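Acetoacetate decarboxylase (Sphingomonas wittichii, PDB 5UPB) is an acetoacetate decarboxylase-like lyase that probably acts on small oxo-acid substrates, as its family suggests. Local coordinates at residues T29-C34 with G172-R177; P100-V105 with E230-H235. All blocks are in the same frame, centred on the assembly; numbering follows the deposited sequence.

Interaction 1. Residues T29-C34 with G172-R177; sequences TVYLRC and GDLRSR
Tyr31, on the strand running through 29-34, meets the loop 172-177 with both its hydroxyl and one ring face, and Arg175 answers both. Its CG stands anti to the carbonyl carbon and beside the backbone N (chi1 -64°), which carries the ring toward the loop. The backbone N of Arg175 donates to Tyr31 OH over 3.1 Å, and the N-H...O angle of 172° makes the bond nearly straight. The hydroxyl also pairs with an in-plane water that donates to Arg175 O, so the loop is held at amide and carbonyl alike. Over the ring, Arg175 CD sits 3.4 Å from the centroid of Tyr31 and close to the normal, a CH-pi contact. The arginine reaches this place by a bend at chi2, which folds its chain back across the phenol; its guanidinium leans over Tyr31 CD2, 28° from parallel to the ring. Arg175 is poorly ordered, so its position is less certain than that of the ring. Thr29 CG2 lies over the opposite face, offset toward the rim. A leucine in place of Tyr31 would probably leave the Arg175 amide without its acceptor and the arginine methylenes without a ring to lie on. The backbone of Tyr31 bonds to Leu238 and Ala239 of strand 235-249. The tyrosine thus joins strand 21-34 to the loop between strands 156-166 and 179-186 in the curved beta structure of the acetoacetate decarboxylase fold.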
loop_
_atom_site.group_PDB
_atom_site.type_symbol
_atom_site.label_atom_id
_atom_site.label_comp_id
_atom_site.label_asym_id
_atom_site.label_seq_id
_atom_site.Cartn_x
_atom_site.Cartn_y
_atom_site.Cartn_z
ATOM N N THR A 29 3.369 23.819 2.901
ATOM C CA THR A 29 2.162 24.581 2.629
ATOM C C THR A 29 2.371 25.578 1.497
ATOM O O THR A 29 3.378 26.304 1.463
ATOM C CB THR A 29 1.708 25.307 3.900
ATOM O OG1 THR A 29 1.461 24.333 4.924
ATOM C CG2 THR A 29 0.446 26.120 3.658
ATOM N N VAL A 30 1.392 25.620 0.586
ATOM C CA VAL A 30 1.331 26.607 -0.474
ATOM C C VAL A 30 0.016 27.362 -0.344
ATOM O O VAL A 30 -1.067 26.760 -0.290
ATOM C CB VAL A 30 1.471 25.974 -1.855
ATOM C CG1 VAL A 30 1.254 27.044 -2.935
ATOM C CG2 VAL A 30 2.830 25.330 -1.968
ATOM N N TYR A 31 0.120 28.673 -0.279
ATOM C CA TYR A 31 -1.042 29.534 -0.255
ATOM C C TYR A 31 -1.421 29.956 -1.669
ATOM O O TYR A 31 -0.558 30.175 -2.527
ATOM C CB TYR A 31 -0.759 30.761 0.605
ATOM C CG TYR A 31 -0.525 30.376 2.035
ATOM C CD1 TYR A 31 -1.584 29.967 2.849
ATOM C CD2 TYR A 31 0.753 30.448 2.596
ATOM C CE1 TYR A 31 -1.368 29.592 4.176
ATOM C CE2 TYR A 31 0.971 30.082 3.922
ATOM C CZ TYR A 31 -0.094 29.675 4.711
ATOM O OH TYR A 31 0.123 29.335 6.025
ATOM N N LEU A 32 -2.722 30.004 -1.902
ATOM C CA LEU A 32 -3.324 30.263 -3.201
ATOM C C LEU A 32 -4.493 31.216 -3.033
ATOM O O LEU A 32 -5.089 31.323 -1.956
ATOM C CB LEU A 32 -3.909 28.995 -3.844
ATOM C CG LEU A 32 -3.105 27.725 -3.839
ATOM C CD1 LEU A 32 -4.041 26.648 -4.297
ATOM C CD2 LEU A 32 -1.931 27.894 -4.763
ATOM N N ARG A 33 -4.905 31.803 -4.150
ATOM C CA ARG A 33 -6.153 32.555 -4.223
ATOM C C ARG A 33 -6.927 32.028 -5.418
ATOM O O ARG A 33 -6.377 31.934 -6.516
ATOM C CB ARG A 33 -5.928 34.061 -4.349
ATOM C CG ARG A 33 -7.235 34.881 -4.282
ATOM C CD ARG A 33 -6.980 36.389 -4.267
ATOM N NE ARG A 33 -6.074 36.781 -3.178
ATOM C CZ ARG A 33 -4.890 37.373 -3.334
ATOM N NH1 ARG A 33 -4.427 37.686 -4.543
ATOM N NH2 ARG A 33 -4.164 37.665 -2.263
ATOM N N CYS A 34 -8.156 31.594 -5.179
ATOM C CA CYS A 34 -9.073 31.174 -6.226
ATOM C C CYS A 34 -10.241 32.141 -6.267
ATOM O O CYS A 34 -10.344 33.074 -5.456
ATOM C CB CYS A 34 -9.586 29.740 -5.996
ATOM S SG CYS A 34 -8.321 28.491 -5.919
ATOM N N GLY A 172 5.079 35.515 10.492
ATOM C CA GLY A 172 4.628 36.378 9.407
ATOM C C GLY A 172 4.362 35.658 8.099
ATOM O O GLY A 172 3.686 36.202 7.222
ATOM N N ASP A 173 5.033 34.528 7.873
ATOM C CA ASP A 173 4.908 33.764 6.642
ATOM C C ASP A 173 3.756 32.766 6.668
ATOM O O ASP A 173 3.507 32.107 5.655
ATOM C CB ASP A 173 6.233 33.068 6.348
ATOM C CG ASP A 173 7.374 34.070 6.176
ATOM O OD1 ASP A 173 7.215 34.992 5.339
ATOM O OD2 ASP A 173 8.434 33.915 6.830
ATOM N N LEU A 174 3.053 32.635 7.793
ATOM C CA LEU A 174 1.880 31.785 7.900
ATOM C C LEU A 174 0.636 32.644 7.805
ATOM O O LEU A 174 0.618 33.787 8.246
ATOM C CB LEU A 174 1.875 31.036 9.224
ATOM C CG LEU A 174 3.201 30.336 9.539
ATOM C CD1 LEU A 174 3.160 29.643 10.888
ATOM C CD2 LEU A 174 3.533 29.345 8.449
ATOM N N ARG A 175 -0.415 32.092 7.229
ATOM C CA ARG A 175 -1.697 32.789 7.195
ATOM C C ARG A 175 -2.651 32.142 8.191
ATOM O O ARG A 175 -3.560 31.386 7.844
ATOM C CB ARG A 175 -2.249 32.822 5.773
ATOM C CG ARG A 175 -1.457 33.693 4.774
ATOM C CD ARG A 175 -0.061 33.246 4.446
ATOM N NE ARG A 175 0.504 34.083 3.382
ATOM C CZ ARG A 175 1.797 34.193 3.081
ATOM N NH1 ARG A 175 2.731 33.512 3.743
ATOM N NH2 ARG A 175 2.159 34.986 2.086
ATOM N N SER A 176 -2.431 32.491 9.450
ATOM C CA SER A 176 -3.122 31.889 10.578
ATOM C C SER A 176 -4.536 32.435 10.722
ATOM O O SER A 176 -4.753 33.656 10.769
ATOM C CB SER A 176 -2.337 32.146 11.860
ATOM O OG SER A 176 -2.339 33.535 12.166
ATOM N N ARG A 177 -5.491 31.516 10.837
ATOM C CA ARG A 177 -6.871 31.836 11.122
ATOM C C ARG A 177 -7.243 30.920 12.277
ATOM O O ARG A 177 -7.150 29.689 12.133
ATOM C CB ARG A 177 -7.744 31.628 9.868
ATOM C CG ARG A 177 -7.278 32.521 8.694
ATOM C CD ARG A 177 -7.974 32.280 7.356
ATOM N NE ARG A 177 -9.355 32.757 7.367
ATOM C CZ ARG A 177 -9.752 34.006 7.124
ATOM N NH1 ARG A 177 -8.888 34.984 6.852
ATOM N NH2 ARG A 177 -11.044 34.275 7.162
HETATM O O HOH W 1 -2.388 28.653 7.681
#

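Interaction 2. Residues P100-V105 with E230-H235; sequences PAFVWV and ECFADH
Two phenylalanines, Phe102 and Phe232, carry this buried contact almost alone, ring against ring, with no hydrogen bond between the segments. It joins a classic beta bulge, in which Ala101 and Phe102 both face Leu86, to the 3-10 turn 230-232 that precedes strand 235-249 of the acetoacetate decarboxylase fold. The pair is an offset edge-to-face stack: centroids lie 5.6 Å apart and the planes are inclined by 72°, with the edge of Phe232 directed toward the face of Phe102. Phe232 CE1 approaches the CD2-CE2 side of the other ring, standing 3.7 Å from Phe102 CE2 and 3.8 Å from Phe102 CD2. In Phe102, CG lies beside the backbone N and anti to the carbonyl carbon (chi1 -56°), which extends the ring from the corner of the strand toward the turn. Leu42 of helix 36-42 touches both rings, and Phe102 also stacks with Phe6 of the second subunit, so the cluster extends to a subunit interface. The turn carrying Phe232 is braced from its own segment: Ala233 N bonds to Glu230 O, and His235 ND1 donates to Phe232 O at 2.8 Å, the oxygen lying in the imidazole plane.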
loop_
_atom_site.group_PDB
_atom_site.type_symbol
_atom_site.label_atom_id
_atom_site.label_comp_id
_atom_site.label_asym_id
_atom_site.label_seq_id
_atom_site.Cartn_x
_atom_site.Cartn_y
_atom_site.Cartn_z
ATOM N N PRO A 100 -11.521 22.837 5.799
ATOM C CA PRO A 100 -10.695 21.907 4.994
ATOM C C PRO A 100 -11.566 21.013 4.101
ATOM O O PRO A 100 -11.851 19.858 4.396
ATOM C CB PRO A 100 -9.931 21.129 6.069
ATOM C CG PRO A 100 -10.905 21.077 7.215
ATOM C CD PRO A 100 -11.738 22.340 7.166
ATOM N N ALA A 101 -11.940 21.567 2.944
ATOM C CA ALA A 101 -12.935 20.939 2.059
ATOM C C ALA A 101 -12.509 19.554 1.604
ATOM O O ALA A 101 -13.306 18.617 1.636
ATOM C CB ALA A 101 -13.165 21.822 0.836
ATOM N N PHE A 102 -11.291 19.428 1.078
ATOM C CA PHE A 102 -10.788 18.159 0.563
ATOM C C PHE A 102 -9.542 17.776 1.353
ATOM O O PHE A 102 -8.531 18.482 1.282
ATOM C CB PHE A 102 -10.421 18.244 -0.922
ATOM C CG PHE A 102 -11.527 18.716 -1.831
ATOM C CD1 PHE A 102 -12.841 18.663 -1.456
ATOM C CD2 PHE A 102 -11.212 19.213 -3.074
ATOM C CE1 PHE A 102 -13.832 19.102 -2.311
ATOM C CE2 PHE A 102 -12.187 19.660 -3.918
ATOM C CZ PHE A 102 -13.500 19.597 -3.529
ATOM N N VAL A 103 -9.583 16.620 2.005
ATOM C CA VAL A 103 -8.473 16.078 2.780
ATOM C C VAL A 103 -8.297 14.612 2.419
ATOM O O VAL A 103 -9.282 13.866 2.334
ATOM C CB VAL A 103 -8.733 16.215 4.289
ATOM C CG1 VAL A 103 -7.520 15.722 5.112
ATOM C CG2 VAL A 103 -9.071 17.658 4.625
ATOM N N TRP A 104 -7.041 14.197 2.211
ATOM C CA TRP A 104 -6.677 12.798 2.002
ATOM C C TRP A 104 -5.633 12.428 3.052
ATOM O O TRP A 104 -4.683 13.185 3.276
ATOM C CB TRP A 104 -6.128 12.545 0.575
ATOM C CG TRP A 104 -7.098 12.905 -0.549
ATOM C CD1 TRP A 104 -7.954 12.041 -1.217
ATOM C CD2 TRP A 104 -7.313 14.204 -1.128
ATOM N NE1 TRP A 104 -8.661 12.734 -2.173
ATOM C CE2 TRP A 104 -8.293 14.059 -2.133
ATOM C CE3 TRP A 104 -6.770 15.472 -0.896
ATOM C CZ2 TRP A 104 -8.743 15.125 -2.901
ATOM C CZ3 TRP A 104 -7.215 16.540 -1.672
ATOM C CH2 TRP A 104 -8.201 16.345 -2.671
ATOM N N VAL A 105 -5.834 11.282 3.712
ATOM C CA VAL A 105 -4.978 10.809 4.789
ATOM C C VAL A 105 -4.696 9.343 4.500
ATOM O O VAL A 105 -5.425 8.685 3.743
ATOM C CB VAL A 105 -5.647 11.045 6.184
ATOM C CG1 VAL A 105 -6.903 10.175 6.375
ATOM C CG2 VAL A 105 -4.686 10.795 7.317
ATOM N N GLU A 230 -10.901 20.443 -9.874
ATOM C CA GLU A 230 -11.034 21.592 -10.756
ATOM C C GLU A 230 -11.561 22.822 -10.017
ATOM O O GLU A 230 -11.414 23.935 -10.522
ATOM C CB GLU A 230 -11.946 21.238 -11.940
ATOM C CG GLU A 230 -11.282 20.286 -12.957
ATOM C CD GLU A 230 -11.215 18.805 -12.490
ATOM O OE1 GLU A 230 -11.951 18.410 -11.548
ATOM O OE2 GLU A 230 -10.413 18.034 -13.074
ATOM N N CYS A 231 -12.229 22.651 -8.874
ATOM C CA CYS A 231 -12.695 23.796 -8.097
ATOM C C CYS A 231 -11.552 24.710 -7.639
ATOM O O CYS A 231 -11.788 25.895 -7.379
ATOM C CB CYS A 231 -13.492 23.300 -6.897
ATOM S SG CYS A 231 -14.963 22.422 -7.358
ATOM N N PHE A 232 -10.326 24.192 -7.561
ATOM C CA PHE A 232 -9.156 24.949 -7.134
ATOM C C PHE A 232 -8.236 25.282 -8.300
ATOM O O PHE A 232 -7.137 25.786 -8.092
ATOM C CB PHE A 232 -8.395 24.183 -6.051
ATOM C CG PHE A 232 -9.132 24.100 -4.729
ATOM C CD1 PHE A 232 -10.010 23.070 -4.470
ATOM C CD2 PHE A 232 -8.912 25.038 -3.736
ATOM C CE1 PHE A 232 -10.683 22.992 -3.261
ATOM C CE2 PHE A 232 -9.580 24.968 -2.527
ATOM C CZ PHE A 232 -10.465 23.941 -2.288
ATOM N N ALA A 233 -8.678 25.045 -9.528
ATOM C CA ALA A 233 -7.783 25.005 -10.677
ATOM C C ALA A 233 -7.345 26.403 -11.090
ATOM O O ALA A 233 -6.180 26.614 -11.448
ATOM C CB ALA A 233 -8.462 24.297 -11.857
ATOM N N ASP A 234 -8.257 27.362 -11.094
ATOM C CA ASP A 234 -7.927 28.674 -11.638
ATOM C C ASP A 234 -7.443 29.525 -10.475
ATOM O O ASP A 234 -8.225 30.211 -9.809
ATOM C CB ASP A 234 -9.135 29.281 -12.335
ATOM C CG ASP A 234 -8.817 30.591 -13.005
ATOM O OD1 ASP A 234 -7.769 30.668 -13.675
ATOM O OD2 ASP A 234 -9.616 31.540 -12.867
ATOM N N HIS A 235 -6.148 29.434 -10.174
ATOM C CA HIS A 235 -5.649 30.047 -8.955
ATOM C C HIS A 235 -4.461 30.944 -9.261
ATOM O O HIS A 235 -3.816 30.856 -10.309
ATOM C CB HIS A 235 -5.248 29.013 -7.913
ATOM C CG HIS A 235 -4.230 28.043 -8.405
ATOM N ND1 HIS A 235 -4.515 26.714 -8.633
ATOM C CD2 HIS A 235 -2.932 28.218 -8.747
ATOM C CE1 HIS A 235 -3.426 26.107 -9.077
ATOM N NE2 HIS A 235 -2.454 26.998 -9.160
#

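Interactions 1 and 2 lie 14 Å apart between centres and meet where Arg33 and Cys34 pack on His235: Cys34 SG is 3.7 Å from His235 CB, and Arg33 O is 3.4 Å from the same CB. Strand 235-249 ties them together, since it pairs with strand 21-34 and begins just after the turn of interaction 2. Their chemistry differs with depth. Interaction 1 is partly buried, and its one buried tyrosine is matched with partly exposed loop residues through a hydrogen bond, a water and a CH-pi contact. Both touching residues of interaction 2 are buried and apolar, and their cluster continues into a neighbouring subunit, whereas no other chain touches the segments of interaction 1.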